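Local atomic coordinates of thiosulfate sulfurtransferase RDL2, mitochondrial (Saccharomyces cerevisiae, PDB entry 6K6R), a protein that catalyses the transfer of sulfane sulfur from thiosulfate to cyanide, yielding thiocyanate and sulfite, as a single-domain rhodanese of yeast mitochondria. Residues R55-V60 with T68-V73. Numbering follows the deposited sequence.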
loop_
_atom_site.group_PDB
_atom_site.type_symbol
_atom_site.label_atom_id
_atom_site.label_comp_id
_atom_site.label_asym_id
_atom_site.label_seq_id
_atom_site.Cartn_x
_atom_site.Cartn_y
_atom_site.Cartn_z
ATOM N N ARG A 55 2.084 -7.404 -1.058
ATOM C CA ARG A 55 2.735 -8.681 -1.295
ATOM C C ARG A 55 3.115 -9.339 0.029
ATOM O O ARG A 55 3.084 -8.722 1.099
ATOM C CB ARG A 55 3.982 -8.503 -2.160
ATOM C CG ARG A 55 3.711 -8.110 -3.599
ATOM C CD ARG A 55 5.007 -7.731 -4.289
ATOM N NE ARG A 55 5.800 -6.827 -3.461
ATOM C CZ ARG A 55 7.106 -6.628 -3.609
ATOM N NH1 ARG A 55 7.773 -7.274 -4.555
ATOM N NH2 ARG A 55 7.744 -5.786 -2.807
ATOM N N GLU A 56 3.476 -10.615 -0.055
ATOM C CA GLU A 56 3.969 -11.317 1.114
ATOM C C GLU A 56 5.385 -10.848 1.442
ATOM O O GLU A 56 6.153 -10.497 0.541
ATOM C CB GLU A 56 3.956 -12.824 0.876
ATOM C CG GLU A 56 2.566 -13.433 0.893
ATOM C CD GLU A 56 1.794 -13.078 2.149
ATOM O OE1 GLU A 56 2.374 -13.179 3.251
ATOM O OE2 GLU A 56 0.611 -12.695 2.039
ATOM N N PRO A 57 5.751 -10.819 2.727
ATOM C CA PRO A 57 7.122 -10.418 3.087
ATOM C C PRO A 57 8.183 -11.230 2.371
ATOM O O PRO A 57 9.307 -10.747 2.176
ATOM C CB PRO A 57 7.166 -10.645 4.605
ATOM C CG PRO A 57 5.747 -10.592 5.041
ATOM C CD PRO A 57 4.940 -11.150 3.910
ATOM N N LYS A 58 7.849 -12.458 1.966
ATOM C CA LYS A 58 8.781 -13.267 1.191
ATOM C C LYS A 58 9.121 -12.597 -0.138
ATOM O O LYS A 58 10.275 -12.637 -0.581
ATOM C CB LYS A 58 8.212 -14.678 0.973
ATOM C CG LYS A 58 7.656 -15.393 2.233
ATOM C CD LYS A 58 6.230 -14.970 2.602
ATOM C CE LYS A 58 5.969 -15.103 4.099
ATOM N NZ LYS A 58 4.673 -14.481 4.503
ATOM N N GLU A 59 8.138 -11.959 -0.776
ATOM C CA GLU A 59 8.397 -11.258 -2.029
ATOM C C GLU A 59 9.060 -9.903 -1.808
ATOM O O GLU A 59 9.821 -9.442 -2.667
ATOM C CB GLU A 59 7.096 -11.072 -2.812
ATOM C CG GLU A 59 6.300 -12.349 -3.000
ATOM C CD GLU A 59 4.885 -12.085 -3.470
ATOM O OE1 GLU A 59 3.946 -12.259 -2.664
ATOM O OE2 GLU A 59 4.713 -11.701 -4.647
ATOM N N VAL A 60 8.783 -9.252 -0.675
ATOM C CA VAL A 60 9.403 -7.966 -0.380
ATOM C C VAL A 60 10.909 -8.100 -0.188
ATOM O O VAL A 60 11.642 -7.116 -0.344
ATOM C CB VAL A 60 8.743 -7.331 0.860
ATOM C CG1 VAL A 60 9.099 -5.859 0.964
ATOM C CG2 VAL A 60 7.234 -7.503 0.799
ATOM N N THR A 68 7.511 2.491 1.405
ATOM C CA THR A 68 6.284 1.718 1.499
ATOM C C THR A 68 6.170 1.037 2.858
ATOM O O THR A 68 7.160 0.809 3.559
ATOM C CB THR A 68 6.215 0.654 0.402
ATOM O OG1 THR A 68 7.431 -0.106 0.388
ATOM C CG2 THR A 68 6.007 1.296 -0.948
ATOM N N ILE A 69 4.934 0.710 3.225
ATOM C CA ILE A 69 4.641 -0.160 4.356
ATOM C C ILE A 69 4.083 -1.463 3.803
ATOM O O ILE A 69 3.373 -1.463 2.791
ATOM C CB ILE A 69 3.658 0.493 5.349
ATOM C CG1 ILE A 69 2.327 0.816 4.669
ATOM C CG2 ILE A 69 4.269 1.748 5.956
ATOM C CD1 ILE A 69 1.231 1.226 5.634
ATOM N N ASN A 70 4.420 -2.576 4.453
ATOM C CA ASN A 70 4.035 -3.903 3.986
ATOM C C ASN A 70 2.863 -4.399 4.824
ATOM O O ASN A 70 3.007 -4.637 6.028
ATOM C CB ASN A 70 5.214 -4.871 4.061
ATOM C CG ASN A 70 4.866 -6.257 3.544
ATOM O OD1 ASN A 70 5.452 -7.252 3.966
ATOM N ND2 ASN A 70 3.912 -6.325 2.621
ATOM N N ILE A 71 1.706 -4.544 4.187
ATOM C CA ILE A 71 0.534 -5.147 4.815
ATOM C C ILE A 71 0.073 -6.289 3.916
ATOM O O ILE A 71 -0.695 -6.060 2.970
ATOM C CB ILE A 71 -0.579 -4.114 5.046
ATOM C CG1 ILE A 71 -0.068 -2.963 5.916
ATOM C CG2 ILE A 71 -1.787 -4.765 5.699
ATOM C CD1 ILE A 71 -1.149 -1.992 6.343
ATOM N N PRO A 72 0.518 -7.521 4.163
ATOM C CA PRO A 72 0.204 -8.619 3.238
ATOM C C PRO A 72 -1.267 -9.002 3.315
ATOM O O PRO A 72 -1.795 -9.293 4.390
ATOM C CB PRO A 72 1.116 -9.756 3.712
ATOM C CG PRO A 72 1.372 -9.463 5.151
ATOM C CD PRO A 72 1.310 -7.969 5.322
ATOM N N VAL A 73 -1.927 -9.000 2.156
ATOM C CA VAL A 73 -3.365 -9.245 2.116
ATOM C C VAL A 73 -3.669 -10.734 2.254
ATOM O O VAL A 73 -4.637 -11.120 2.917
ATOM C CB VAL A 73 -3.966 -8.646 0.829
ATOM C CG1 VAL A 73 -3.198 -9.117 -0.398
ATOM C CG2 VAL A 73 -5.444 -8.988 0.712
#
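N70 pushes its carboxamide against helix 57-60, with OD1 between the ring of P57 and the methyl CG2 of V60. Both segments belong to a beta-alpha-beta unit of the rhodanese fold: strand 49-53 leads through R55 and E56 into the short helix 57-60, and the chain returns as strand 69-70 at one end of the parallel sheet. The reach of N70 comes from chi1 of -178°, which sets CG anti to the backbone N and carries the amide toward R55-V60. ND2 then donates to the carbonyl O of R55 at 3.0 Å, a nearly straight bond (166° at the hydrogen) that lies almost in the amide plane of N70. The same ND2 also bonds to D53 O, so two backbone carbonyls, two residues apart, fix the rotation of the amide and leave OD1 facing apolar carbons. OD1 sits 3.5 Å from P57 CG and 3.6 Å from V60 CG2. Two residues on, P72 sets its ring against R55 and the N-cap residue E56; P72 CB lies 3.4 Å from E56 OE2 and also touches R55 O. The side chains of P57 and P72 cross at about a right angle, with P57 CD 4.1 Å from P72 CB. E56 bends at chi2 (-53°) to bring OE2 of its carboxylate up to P72 CB; OE1 is gripped by K58 in a salt bridge and by S75. The R55 side chain leaves the contact, and its guanidinium pairs with D53 and the carbonyl O of Y63, while R111 pairs with E59. E59 OE1 accepts a hydrogen bond from E56 N at 3.1 Å, met from above its carboxylate plane.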